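Long-range contacts in acetyltransferase (Sinorhizobium meliloti, PDB 4JXR), which probably transfers an acetyl group from acetyl-CoA to an acceptor such as phosphinothricin: residues G53-V58 with G110-L115; Y69-A74 with E86-L91; Q119-I124 with T159-R164. All coordinates share one frame; numbering follows the deposited sequence. Where two conformers were deposited one is given.

How the contacts relate
In this GNAT fold the chain first reaches G53-V58, which leads into strand 56-60 and finds its partner in contact 1 only after about fifty residues, at the end of helix 100-115. Within that loop lies contact 2, the hairpin of strands 66-74 and 84-91, whose first strand bonds by its backbone to 53-58. After contact 1 has closed, strand 119-125 opens contact 3, which closes at strand 155-165 after helix 129-137 and strand 141-152. A probable backbone bond from D87 N to I121 O joins contacts 2 and 3, and strand 56-60 beside 66-74 brings contact 1 to the same sheet; C112 packs on M120, joining contact 1 to contact 3.

Contact 1 (G53-V58 with G110-L115); sequences GYPYVV and GRCTAL
P55 lies against R111, and these two have the most surface buried where the residues leading into strand 56-60 meet the last turns of helix 100-115. CB of the proline sits over the centre of the guanidinium group, 3.8 Å from R111 CZ. The arginine reaches this position by curling: CG stands beside the backbone N (chi1 -72°), and further bends at chi2 and chi3 fold the chain back over the proline. One methyl of V57, CG1, approaches R111 NH1 obliquely at 3.8 Å.

A turn further on, L115 presents CD1 to P55 CD at 3.9 Å, and the same methyl lies 3.8 Å from the carbonyl oxygen G53 O. Between arginine and leucine, C112 SG meets P55 CG at 3.9 Å, so the proline ring is met by three residues of one helix. G53, just past the end of helix 39-51, has the positive phi of a Schellman motif.

The join thus brings the helix against the approach to strand 56-60 by van der Waals contact, partly of a guanidinium face on a proline, with no polar bond between the two segments. Salt bridges from R111 NH1 to E107 and D8 probably balance the charge, and would hold the guanidinium group so that its flat face is presented to the proline.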
ATOM      1  N   GLY A  53      16.974  -8.124  -2.476  1.00 10.32           N
ATOM      2  CA  GLY A  53      17.083  -9.515  -2.069  1.00 10.37           C
ATOM      3  C   GLY A  53      15.836 -10.350  -2.285  1.00  9.42           C
ATOM      4  O   GLY A  53      15.826 -11.524  -1.938  1.00 10.04           O
ATOM      5  N   TYR A  54      14.799  -9.774  -2.878  1.00  8.77           N
ATOM      6  CA  TYR A  54      13.566 -10.504  -3.095  1.00  8.43           C
ATOM      7  C   TYR A  54      13.676 -11.432  -4.299  1.00  7.96           C
ATOM      8  O   TYR A  54      14.365 -11.107  -5.264  1.00  9.38           O
ATOM      9  CB  TYR A  54      12.441  -9.495  -3.360  1.00  8.73           C
ATOM     10  CG  TYR A  54      12.094  -8.586  -2.229  1.00  8.36           C
ATOM     11  CD1 TYR A  54      11.631  -9.053  -1.004  1.00  8.30           C
ATOM     12  CD2 TYR A  54      12.151  -7.211  -2.367  1.00  9.01           C
ATOM     13  CE1 TYR A  54      11.252  -8.208   0.008  1.00  8.04           C
ATOM     14  CE2 TYR A  54      11.764  -6.349  -1.357  1.00  9.17           C
ATOM     15  CZ  TYR A  54      11.299  -6.846  -0.158  1.00  8.10           C
ATOM     16  OH  TYR A  54      10.909  -5.978   0.804  1.00  8.81           O
ATOM     17  N   PRO A  55      12.938 -12.526  -4.304  1.00  7.74           N
ATOM     18  CA  PRO A  55      12.955 -13.473  -5.416  1.00  8.19           C
ATOM     19  C   PRO A  55      12.118 -12.955  -6.581  1.00  7.83           C
ATOM     20  O   PRO A  55      11.024 -12.411  -6.403  1.00  8.34           O
ATOM     21  CB  PRO A  55      12.351 -14.737  -4.823  1.00  9.01           C
ATOM     22  CG  PRO A  55      11.408 -14.204  -3.741  1.00  8.74           C
ATOM     23  CD  PRO A  55      12.152 -13.036  -3.180  1.00  8.49           C
ATOM     24  N   TYR A  56      12.609 -13.215  -7.781  1.00  7.90           N
ATOM     25  CA  TYR A  56      11.953 -12.812  -9.033  1.00  8.33           C
ATOM     26  C   TYR A  56      12.172 -13.971  -9.996  1.00  8.14           C
ATOM     27  O   TYR A  56      13.342 -14.304 -10.310  1.00  9.18           O
ATOM     28  CB  TYR A  56      12.566 -11.496  -9.522  1.00  8.89           C
ATOM     29  CG  TYR A  56      11.771 -10.712 -10.543  1.00  8.32           C
ATOM     30  CD1 TYR A  56      11.195 -11.315 -11.664  1.00  8.38           C
ATOM     31  CD2 TYR A  56      11.597  -9.352 -10.424  1.00  8.68           C
ATOM     32  CE1 TYR A  56      10.507 -10.558 -12.609  1.00  8.72           C
ATOM     33  CE2 TYR A  56      10.932  -8.593 -11.348  1.00  9.15           C
ATOM     34  CZ  TYR A  56      10.406  -9.218 -12.477  1.00  8.66           C
ATOM     35  OH  TYR A  56       9.732  -8.506 -13.468  1.00 10.72           O
ATOM     36  N   VAL A  57      11.104 -14.641 -10.400  1.00  7.80           N
ATOM     37  CA  VAL A  57      11.166 -15.896 -11.102  0.80  8.85           C
ATOM     38  C   VAL A  57      10.321 -15.898 -12.367  1.00  8.10           C
ATOM     39  O   VAL A  57       9.400 -15.085 -12.523  1.00  8.96           O
ATOM     40  CB  VAL A  57      10.773 -17.072 -10.154  0.80  9.99           C
ATOM     41  CG1 VAL A  57      11.636 -17.090  -8.871  0.80 11.36           C
ATOM     42  CG2 VAL A  57       9.341 -17.012  -9.769  0.80  9.72           C
ATOM     43  N   VAL A  58      10.685 -16.777 -13.273  1.00  8.73           N
ATOM     44  CA  VAL A  58       9.934 -16.985 -14.496  1.00  8.78           C
ATOM     45  C   VAL A  58       9.512 -18.448 -14.609  1.00  9.17           C
ATOM     46  O   VAL A  58      10.160 -19.351 -14.074  1.00  9.86           O
ATOM     47  CB  VAL A  58      10.724 -16.574 -15.752  1.00  9.48           C
ATOM     48  CG1 VAL A  58      10.946 -15.066 -15.779  1.00 10.07           C
ATOM     49  CG2 VAL A  58      12.062 -17.308 -15.856  1.00 10.51           C
ATOM     50  N   GLY A 110       7.772 -20.548  -0.756  1.00  8.40           N
ATOM     51  CA  GLY A 110       8.927 -21.280  -0.286  1.00  8.36           C
ATOM     52  C   GLY A 110      10.159 -20.421  -0.141  1.00  8.51           C
ATOM     53  O   GLY A 110      10.876 -20.461   0.866  1.00  8.96           O
ATOM     54  N   ARG A 111      10.441 -19.628  -1.174  1.00  8.49           N
ATOM     55  CA  ARG A 111      11.610 -18.748  -1.168  1.00  7.98           C
ATOM     56  C   ARG A 111      11.537 -17.794   0.004  1.00  8.29           C
ATOM     57  O   ARG A 111      12.526 -17.581   0.713  1.00  8.79           O
ATOM     58  CB  ARG A 111      11.723 -17.989  -2.468  1.00  8.36           C
ATOM     59  CG  ARG A 111      12.154 -18.864  -3.647  1.00  8.86           C
ATOM     60  CD  ARG A 111      13.651 -19.129  -3.622  1.00  9.73           C
ATOM     61  NE  ARG A 111      14.468 -17.977  -3.995  1.00  9.59           N
ATOM     62  CZ  ARG A 111      14.724 -17.628  -5.249  1.00  9.58           C
ATOM     63  NH1 ARG A 111      14.112 -18.209  -6.261  1.00 10.47           N
ATOM     64  NH2 ARG A 111      15.602 -16.683  -5.517  1.00 10.48           N
ATOM     65  N   CYS A 112      10.380 -17.134   0.194  1.00  8.02           N
ATOM     66  CA  CYS A 112      10.282 -16.128   1.238  1.00  8.03           C
ATOM     67  C   CYS A 112      10.303 -16.792   2.608  1.00  8.33           C
ATOM     68  O   CYS A 112      10.792 -16.159   3.544  1.00  8.96           O
ATOM     69  CB  CYS A 112       9.069 -15.253   0.981  1.00  8.01           C
ATOM     70  SG  CYS A 112       9.251 -14.173  -0.459  1.00  8.64           S
ATOM     71  N   THR A 113       9.826 -18.004   2.734  1.00  8.12           N
ATOM     72  CA  THR A 113       9.980 -18.758   3.976  1.00  8.35           C
ATOM     73  C   THR A 113      11.468 -18.989   4.270  1.00  8.84           C
ATOM     74  O   THR A 113      11.951 -18.688   5.365  1.00  9.59           O
ATOM     75  CB  THR A 113       9.235 -20.096   3.894  1.00  8.56           C
ATOM     76  OG1 THR A 113       7.847 -19.857   3.705  1.00  9.34           O
ATOM     77  CG2 THR A 113       9.404 -20.919   5.146  1.00  9.87           C
ATOM     78  N   ALA A 114      12.202 -19.481   3.284  1.00  8.88           N
ATOM     79  CA  ALA A 114      13.628 -19.718   3.439  1.00  9.11           C
ATOM     80  C   ALA A 114      14.391 -18.452   3.766  1.00  9.49           C
ATOM     81  O   ALA A 114      15.361 -18.490   4.549  1.00 11.29           O
ATOM     82  CB  ALA A 114      14.198 -20.370   2.184  1.00  9.59           C
ATOM     83  N   LEU A 115      14.025 -17.339   3.147  1.00  8.87           N
ATOM     84  CA  LEU A 115      14.720 -16.079   3.341  1.00  8.85           C
ATOM     85  C   LEU A 115      14.472 -15.460   4.697  1.00  8.98           C
ATOM     86  O   LEU A 115      15.285 -14.621   5.097  1.00 10.76           O
ATOM     87  CB  LEU A 115      14.354 -15.108   2.223  1.00  8.71           C
ATOM     88  CG  LEU A 115      14.974 -15.399   0.869  1.00  9.02           C
ATOM     89  CD1 LEU A 115      14.280 -14.569  -0.228  1.00  9.83           C
ATOM     90  CD2 LEU A 115      16.443 -15.180   0.862  1.00 10.46           C
TER

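Contact 2 (Y69-A74 with E86-L91); sequences YAYASA and EDSIYL
Y69 and Y90 open a ladder of regular antiparallel pairing, in which the two strands of a beta hairpin run at 168° with their axes 4.8 Å apart. The hydrogen-bonded pairs are Y69-Y90, Y71-S88 and S73-E86, each closed by two backbone bonds; examples are Y90 N to Y69 O at 2.9 Å and E86 N to S73 O at 2.8 Å. The non-hydrogen-bonded pairs A70-I89 and A72-D87 put their side chains on the other face of the sheet.

On the tyrosine face, Y69 and Y90 point the same way, their planes 28° apart but slid so far that the rings barely overlap. The closest touch is Y69 OH to Y90 CD2, 3.4 Å. Y71 turns its CG between the backbone N and the carbonyl carbon (chi1 60°), a torsion that leans the ring toward the partner strand; S88 CB then lies over one face, 3.9 Å from the ring centroid, in a CH-pi contact. A water bonds to Y90 OH at 2.8 Å and only weakly to Y71 OH. At the end of the ladder, E86 OE1 forms a salt bridge with R76 of the second subunit.

On the opposite face A70 CB meets I89 CG1 at 4.0 Å, while D87 OD2 bonds to H135. I89 and L91 belong to the acetyl-CoA site, as observed for this protein.

The chemistry therefore divides by face: one carries three tyrosines with S73, S88 and E86, and is packed in part by helix 14-27; the other carries two alanines, I89 and D87, and is packed in part by helix 100-115. Six backbone bonds fix the register of the strand that carries I89 and L91.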
ATOM      1  N   TYR A  69       5.644 -14.902 -15.020  1.00  8.60           N
ATOM      2  CA  TYR A  69       6.672 -14.483 -14.063  1.00  8.19           C
ATOM      3  C   TYR A  69       5.990 -14.144 -12.754  1.00  7.70           C
ATOM      4  O   TYR A  69       4.773 -13.944 -12.690  1.00  8.50           O
ATOM      5  CB  TYR A  69       7.517 -13.325 -14.593  1.00  8.92           C
ATOM      6  CG  TYR A  69       6.809 -11.992 -14.660  1.00  8.33           C
ATOM      7  CD1 TYR A  69       6.055 -11.620 -15.786  1.00  8.51           C
ATOM      8  CD2 TYR A  69       6.879 -11.090 -13.646  1.00  8.66           C
ATOM      9  CE1 TYR A  69       5.421 -10.430 -15.843  1.00  8.89           C
ATOM     10  CE2 TYR A  69       6.238  -9.902 -13.697  1.00  9.30           C
ATOM     11  CZ  TYR A  69       5.511  -9.534 -14.801  1.00  9.16           C
ATOM     12  OH  TYR A  69       4.844  -8.343 -14.906  1.00 10.54           O
ATOM     13  N   ALA A  70       6.800 -14.069 -11.715  1.00  7.93           N
ATOM     14  CA  ALA A  70       6.292 -13.722 -10.395  1.00  7.90           C
ATOM     15  C   ALA A  70       7.423 -13.160  -9.564  1.00  8.01           C
ATOM     16  O   ALA A  70       8.584 -13.533  -9.748  1.00  8.91           O
ATOM     17  CB  ALA A  70       5.713 -14.936  -9.703  1.00  8.85           C
ATOM     18  N   TYR A  71       7.066 -12.323  -8.614  1.00  7.73           N
ATOM     19  CA  TYR A  71       8.054 -11.837  -7.670  1.00  7.85           C
ATOM     20  C   TYR A  71       7.404 -11.525  -6.356  1.00  7.65           C
ATOM     21  O   TYR A  71       6.186 -11.326  -6.274  1.00  7.97           O
ATOM     22  CB  TYR A  71       8.831 -10.609  -8.210  1.00  8.77           C
ATOM     23  CG  TYR A  71       7.977  -9.424  -8.533  1.00  8.55           C
ATOM     24  CD1 TYR A  71       7.588  -8.504  -7.569  1.00  9.50           C
ATOM     25  CD2 TYR A  71       7.621  -9.141  -9.836  1.00 12.12           C
ATOM     26  CE1 TYR A  71       6.795  -7.424  -7.892  1.00 11.86           C
ATOM     27  CE2 TYR A  71       6.847  -8.041 -10.140  1.00 15.26           C
ATOM     28  CZ  TYR A  71       6.445  -7.190  -9.166  1.00 14.54           C
ATOM     29  OH  TYR A  71       5.703  -6.084  -9.498  1.00 23.06           O
ATOM     30  N   ALA A  72       8.216 -11.470  -5.311  1.00  7.71           N
ATOM     31  CA  ALA A  72       7.840 -10.878  -4.059  1.00  7.98           C
ATOM     32  C   ALA A  72       8.491  -9.530  -3.931  1.00  8.13           C
ATOM     33  O   ALA A  72       9.586  -9.301  -4.469  1.00  9.44           O
ATOM     34  CB  ALA A  72       8.256 -11.766  -2.884  1.00 10.08           C
ATOM     35  N   SER A  73       7.847  -8.613  -3.250  1.00  7.86           N
ATOM     36  CA  SER A  73       8.434  -7.335  -2.958  0.50  8.12           C
ATOM     37  C   SER A  73       7.774  -6.782  -1.695  1.00  7.53           C
ATOM     38  O   SER A  73       6.950  -7.441  -1.055  1.00  8.56           O
ATOM     39  CB  SER A  73       8.250  -6.391  -4.124  0.50  9.42           C
ATOM     40  OG  SER A  73       9.048  -5.222  -3.914  0.50  8.34           O
ATOM     41  N   ALA A  74       8.150  -5.572  -1.289  1.00  8.34           N
ATOM     42  CA  ALA A  74       7.518  -4.973  -0.119  1.00  8.60           C
ATOM     43  C   ALA A  74       6.054  -4.699  -0.388  1.00  8.32           C
ATOM     44  O   ALA A  74       5.673  -4.278  -1.482  1.00 10.56           O
ATOM     45  CB  ALA A  74       8.187  -3.675   0.218  1.00 10.25           C
ATOM     46  N   GLU A  86       4.744  -9.011  -0.348  1.00  7.49           N
ATOM     47  CA  GLU A  86       3.568  -9.070  -1.182  1.00  7.28           C
ATOM     48  C   GLU A  86       3.927  -9.816  -2.444  1.00  7.22           C
ATOM     49  O   GLU A  86       4.976  -9.541  -3.057  1.00  8.35           O
ATOM     50  CB  GLU A  86       3.136  -7.661  -1.539  1.00  8.26           C
ATOM     51  CG  GLU A  86       1.962  -7.591  -2.491  1.00  9.03           C
ATOM     52  CD  GLU A  86       1.418  -6.205  -2.693  1.00 10.75           C
ATOM     53  OE1 GLU A  86       1.715  -5.300  -1.921  1.00 14.56           O
ATOM     54  OE2 GLU A  86       0.637  -6.012  -3.669  1.00 11.64           O
ATOM     55  N   ASP A  87       3.066 -10.713  -2.932  1.00  7.53           N
ATOM     56  CA  ASP A  87       3.320 -11.426  -4.158  1.00  7.68           C
ATOM     57  C   ASP A  87       2.656 -10.787  -5.349  1.00  8.03           C
ATOM     58  O   ASP A  87       1.538 -10.272  -5.232  1.00 10.44           O
ATOM     59  CB  ASP A  87       2.825 -12.907  -4.087  1.00  9.77           C
ATOM     60  CG  ASP A  87       1.372 -13.087  -3.945  1.00 10.75           C
ATOM     61  OD1 ASP A  87       0.864 -12.933  -2.778  1.00 13.28           O
ATOM     62  OD2 ASP A  87       0.727 -13.490  -4.947  1.00 10.62           O
ATOM     63  N   SER A  88       3.315 -10.895  -6.495  1.00  8.37           N
ATOM     64  CA  SER A  88       2.795 -10.488  -7.793  1.00  9.61           C
ATOM     65  C   SER A  88       3.036 -11.609  -8.764  1.00  8.72           C
ATOM     66  O   SER A  88       4.123 -12.165  -8.831  1.00  9.97           O
ATOM     67  CB  SER A  88       3.535  -9.264  -8.294  1.00 12.35           C
ATOM     68  OG  SER A  88       3.279  -8.120  -7.470  1.00 13.93           O
ATOM     69  N   ILE A  89       2.012 -12.008  -9.519  1.00  9.10           N
ATOM     70  CA  ILE A  89       2.058 -13.126 -10.451  1.00  9.36           C
ATOM     71  C   ILE A  89       1.390 -12.716 -11.737  1.00  8.73           C
ATOM     72  O   ILE A  89       0.255 -12.262 -11.717  1.00  9.92           O
ATOM     73  CB  ILE A  89       1.335 -14.346  -9.890  1.00 10.44           C
ATOM     74  CG1 ILE A  89       1.842 -14.754  -8.530  1.00 12.57           C
ATOM     75  CG2 ILE A  89       1.428 -15.522 -10.878  1.00 12.19           C
ATOM     76  CD1 ILE A  89       0.956 -15.773  -7.910  1.00 15.90           C
ATOM     77  N   TYR A  90       2.055 -12.938 -12.875  1.00  9.18           N
ATOM     78  CA  TYR A  90       1.503 -12.618 -14.202  1.00  9.84           C
ATOM     79  C   TYR A  90       1.768 -13.763 -15.147  1.00 10.39           C
ATOM     80  O   TYR A  90       2.895 -14.125 -15.403  1.00 11.66           O
ATOM     81  CB  TYR A  90       2.096 -11.327 -14.751  1.00 11.26           C
ATOM     82  CG  TYR A  90       1.688 -10.137 -13.909  1.00 10.71           C
ATOM     83  CD1 TYR A  90       0.513  -9.489 -14.155  1.00 12.65           C
ATOM     84  CD2 TYR A  90       2.479  -9.664 -12.885  1.00 12.32           C
ATOM     85  CE1 TYR A  90       0.093  -8.445 -13.353  1.00 14.46           C
ATOM     86  CE2 TYR A  90       2.042  -8.609 -12.066  1.00 12.71           C
ATOM     87  CZ  TYR A  90       0.838  -8.048 -12.312  1.00 14.00           C
ATOM     88  OH  TYR A  90       0.414  -7.001 -11.513  1.00 17.77           O
ATOM     89  N   LEU A  91       0.699 -14.326 -15.694  1.00 12.11           N
ATOM     90  CA  LEU A  91       0.759 -15.395 -16.677  1.00 12.77           C
ATOM     91  C   LEU A  91       0.313 -14.893 -18.024  1.00 13.02           C
ATOM     92  O   LEU A  91      -0.717 -14.236 -18.127  1.00 16.70           O
ATOM     93  CB  LEU A  91      -0.214 -16.496 -16.272  1.00 13.82           C
ATOM     94  CG  LEU A  91       0.085 -17.187 -14.983  1.00 17.22           C
ATOM     95  CD1 LEU A  91      -0.975 -18.223 -14.653  1.00 20.15           C
ATOM     96  CD2 LEU A  91       1.449 -17.810 -14.980  1.00 21.49           C
TER
HETATM   97  O   HOH W   1       2.238  -6.079  -9.600  1.00 30.67           O

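Contact 3 (Q119-I124 with T159-R164); sequences QMIAVI and TAFMQR
The C-terminal part of the GNAT sheet is built on the pairing of strand 119-125 with strand 155-165, antiparallel neighbours although a helix and another strand separate them in sequence. Six backbone bonds join M120 to R164, A122 to M162 and I124 to A160, and the segment axes run at 161° to each other. The bond from I124 N to A160 O is the straightest of them, with an N-H...O angle of 177°.

One face of this pair belongs to the subunit interface. F161 lies beside V123, whose CG1 stands over one face of the ring, 4.3 Å from its centroid; the other methyl, CG2, is 3.9 Å from F161 CE2. I121 CD1 comes to the edge of the same ring, and T159 CG2 reaches V123 CG1 at 3.6 Å. The F161 ring, laid alongside V123, also meets F161 of the second subunit.

The opposite face turns to helix 129-137. The side chains of I124 and M162, a selenomethionine, cross, with I124 CD1 3.5 Å from M162 SE, and H135 packs on both. The I124 side chain lies about 5 Å from that of H128, which binds acetyl-CoA.

At the far end of the ladder the side-chain amides of Q119 and Q163 meet almost at right angles, their planes 81° apart. Q163 NE2 gives a hydrogen bond of 2.9 Å to Q119 OE1 from above the carbonyl plane, and the same nitrogen also bonds to K147 O of the second subunit.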
ATOM      1  N   GLN A 119       5.266 -12.958   6.908  1.00  7.52           N
ATOM      2  CA  GLN A 119       3.893 -12.854   6.438  1.00  7.02           C
ATOM      3  C   GLN A 119       3.945 -12.516   4.962  1.00  7.08           C
ATOM      4  O   GLN A 119       4.837 -11.790   4.528  1.00  7.38           O
ATOM      5  CB  GLN A 119       3.114 -11.754   7.161  1.00  8.17           C
ATOM      6  CG  GLN A 119       3.037 -11.908   8.688  1.00  8.20           C
ATOM      7  CD  GLN A 119       2.158 -13.034   9.154  1.00  8.40           C
ATOM      8  OE1 GLN A 119       1.212 -13.467   8.502  1.00  8.96           O
ATOM      9  NE2 GLN A 119       2.450 -13.525  10.400  1.00  9.21           N
HETATM   10  N   MSE A 120       2.954 -13.024   4.218  1.00  7.23           N
HETATM   11  CA  MSE A 120       2.794 -12.667   2.813  1.00  7.18           C
HETATM   12  C   MSE A 120       1.364 -12.168   2.599  1.00  7.38           C
HETATM   13  O   MSE A 120       0.398 -12.796   3.046  1.00  7.65           O
HETATM   14  CB  MSE A 120       3.084 -13.857   1.911  1.00  7.39           C
HETATM   15  CG  MSE A 120       3.104 -13.495   0.407  1.00  7.97           C
HETATM   16 SE   MSE A 120       3.726 -14.913  -0.722  1.00 12.64          SE
HETATM   17  CE  MSE A 120       5.573 -14.762  -0.407  1.00 10.16           C
ATOM     18  N   ILE A 121       1.246 -11.035   1.924  1.00  7.52           N
ATOM     19  CA  ILE A 121      -0.034 -10.443   1.539  0.80  8.17           C
ATOM     20  C   ILE A 121      -0.173 -10.469   0.041  1.00  8.01           C
ATOM     21  O   ILE A 121       0.782 -10.278  -0.700  1.00  9.12           O
ATOM     22  CB  ILE A 121      -0.141  -8.992   2.149  0.80 10.60           C
ATOM     23  CG1 ILE A 121      -1.501  -8.322   2.004  0.80 13.00           C
ATOM     24  CG2 ILE A 121       0.909  -8.061   1.587  0.80 11.02           C
ATOM     25  CD1 ILE A 121      -1.647  -7.090   2.906  0.80 17.26           C
ATOM     26  N   ALA A 122      -1.398 -10.714  -0.417  1.00  8.40           N
ATOM     27  CA  ALA A 122      -1.792 -10.554  -1.799  1.00  8.70           C
ATOM     28  C   ALA A 122      -2.852  -9.446  -1.858  1.00  8.60           C
ATOM     29  O   ALA A 122      -3.799  -9.443  -1.093  1.00  9.76           O
ATOM     30  CB  ALA A 122      -2.354 -11.830  -2.373  1.00 11.16           C
ATOM     31  N   VAL A 123      -2.641  -8.523  -2.770  1.00  8.75           N
ATOM     32  CA  VAL A 123      -3.566  -7.413  -3.033  1.00  9.24           C
ATOM     33  C   VAL A 123      -4.113  -7.662  -4.413  1.00  9.05           C
ATOM     34  O   VAL A 123      -3.381  -7.509  -5.401  1.00 11.48           O
ATOM     35  CB  VAL A 123      -2.863  -6.056  -2.916  1.00 10.37           C
ATOM     36  CG1 VAL A 123      -3.882  -4.951  -3.218  1.00 11.27           C
ATOM     37  CG2 VAL A 123      -2.223  -5.877  -1.563  1.00 12.02           C
ATOM     38  N   ILE A 124      -5.326  -8.170  -4.513  1.00  8.95           N
ATOM     39  CA  ILE A 124      -5.877  -8.776  -5.718  1.00  9.25           C
ATOM     40  C   ILE A 124      -6.760  -7.768  -6.424  1.00  8.82           C
ATOM     41  O   ILE A 124      -7.873  -7.444  -5.991  1.00  8.97           O
ATOM     42  CB  ILE A 124      -6.624 -10.051  -5.387  1.00  9.97           C
ATOM     43  CG1 ILE A 124      -5.538 -11.050  -4.772  1.00 12.94           C
ATOM     44  CG2 ILE A 124      -7.258 -10.653  -6.647  1.00 10.51           C
ATOM     45  CD1 ILE A 124      -6.107 -12.354  -4.307  1.00 15.64           C
ATOM     46  N   THR A 159     -11.000  -4.443  -4.444  1.00  8.63           N
ATOM     47  CA  THR A 159      -9.635  -4.902  -4.265  1.00  8.26           C
ATOM     48  C   THR A 159      -9.599  -5.834  -3.053  1.00  8.32           C
ATOM     49  O   THR A 159      -9.947  -5.406  -1.969  1.00  9.11           O
ATOM     50  CB  THR A 159      -8.671  -3.721  -4.083  1.00  9.10           C
ATOM     51  OG1 THR A 159      -8.886  -2.765  -5.139  1.00  9.36           O
ATOM     52  CG2 THR A 159      -7.241  -4.180  -4.132  1.00  9.62           C
ATOM     53  N   ALA A 160      -9.240  -7.091  -3.254  1.00  8.23           N
ATOM     54  CA  ALA A 160      -9.247  -8.068  -2.163  1.00  8.64           C
ATOM     55  C   ALA A 160      -7.873  -8.153  -1.531  1.00  8.69           C
ATOM     56  O   ALA A 160      -6.862  -8.070  -2.206  1.00 11.01           O
ATOM     57  CB  ALA A 160      -9.654  -9.431  -2.654  1.00 10.20           C
ATOM     58  N   PHE A 161      -7.838  -8.300  -0.221  1.00  8.66           N
ATOM     59  CA  PHE A 161      -6.593  -8.472   0.547  1.00  8.36           C
ATOM     60  C   PHE A 161      -6.609  -9.853   1.156  1.00  9.05           C
ATOM     61  O   PHE A 161      -7.574 -10.216   1.847  1.00 10.47           O
ATOM     62  CB  PHE A 161      -6.501  -7.442   1.650  1.00 10.81           C
ATOM     63  CG  PHE A 161      -6.148  -6.048   1.125  1.00 12.12           C
ATOM     64  CD1 PHE A 161      -6.965  -5.340   0.256  1.00 13.99           C
ATOM     65  CD2 PHE A 161      -4.979  -5.480   1.435  1.00 17.86           C
ATOM     66  CE1 PHE A 161      -6.619  -4.078  -0.223  1.00 17.23           C
ATOM     67  CE2 PHE A 161      -4.630  -4.198   0.950  1.00 23.52           C
ATOM     68  CZ  PHE A 161      -5.477  -3.557   0.113  1.00 20.91           C
HETATM   69  N   MSE A 162      -5.562 -10.615   0.918  1.00  8.31           N
HETATM   70  CA  MSE A 162      -5.424 -11.955   1.495  1.00  8.30           C
HETATM   71  C   MSE A 162      -4.079 -12.055   2.173  1.00  7.84           C
HETATM   72  O   MSE A 162      -3.149 -11.313   1.848  1.00  9.13           O
HETATM   73  CB  MSE A 162      -5.533 -13.024   0.439  1.00  9.53           C
HETATM   74  CG  MSE A 162      -6.819 -12.878  -0.402  1.00 10.60           C
HETATM   75 SE   MSE A 162      -7.046 -14.352  -1.623  1.00 13.03          SE
HETATM   76  CE  MSE A 162      -7.560 -15.721  -0.386  1.00 11.03           C
ATOM     77  N   GLN A 163      -3.937 -13.010   3.078  1.00  7.81           N
ATOM     78  CA  GLN A 163      -2.691 -13.117   3.859  1.00  7.96           C
ATOM     79  C   GLN A 163      -2.424 -14.579   4.191  1.00  7.67           C
ATOM     80  O   GLN A 163      -3.348 -15.330   4.463  1.00  8.44           O
ATOM     81  CB  GLN A 163      -2.773 -12.293   5.126  1.00  7.94           C
ATOM     82  CG  GLN A 163      -1.485 -12.165   5.890  1.00  8.93           C
ATOM     83  CD  GLN A 163      -1.600 -11.196   7.036  1.00  9.04           C
ATOM     84  OE1 GLN A 163      -2.460 -10.326   7.049  1.00 11.40           O
ATOM     85  NE2 GLN A 163      -0.709 -11.346   7.978  1.00  9.04           N
ATOM     86  N   ARG A 164      -1.151 -14.932   4.269  1.00  8.26           N
ATOM     87  CA  ARG A 164      -0.632 -16.242   4.666  0.50  8.53           C
ATOM     88  C   ARG A 164       0.546 -15.941   5.651  1.00  8.80           C
ATOM     89  O   ARG A 164       1.432 -15.200   5.252  1.00  9.19           O
ATOM     90  CB  ARG A 164      -0.118 -17.015   3.427  0.50  7.57           C
ATOM     91  CG  ARG A 164       0.224 -18.474   3.745  0.50  8.47           C
ATOM     92  CD  ARG A 164       1.050 -19.081   2.605  0.50  8.46           C
ATOM     93  NE  ARG A 164       1.304 -20.506   2.710  0.50  9.51           N
ATOM     94  CZ  ARG A 164       2.296 -21.089   3.369  0.50  8.77           C
ATOM     95  NH1 ARG A 164       3.084 -20.405   4.195  0.50  9.43           N
ATOM     96  NH2 ARG A 164       2.491 -22.385   3.181  0.50  9.54           N
TER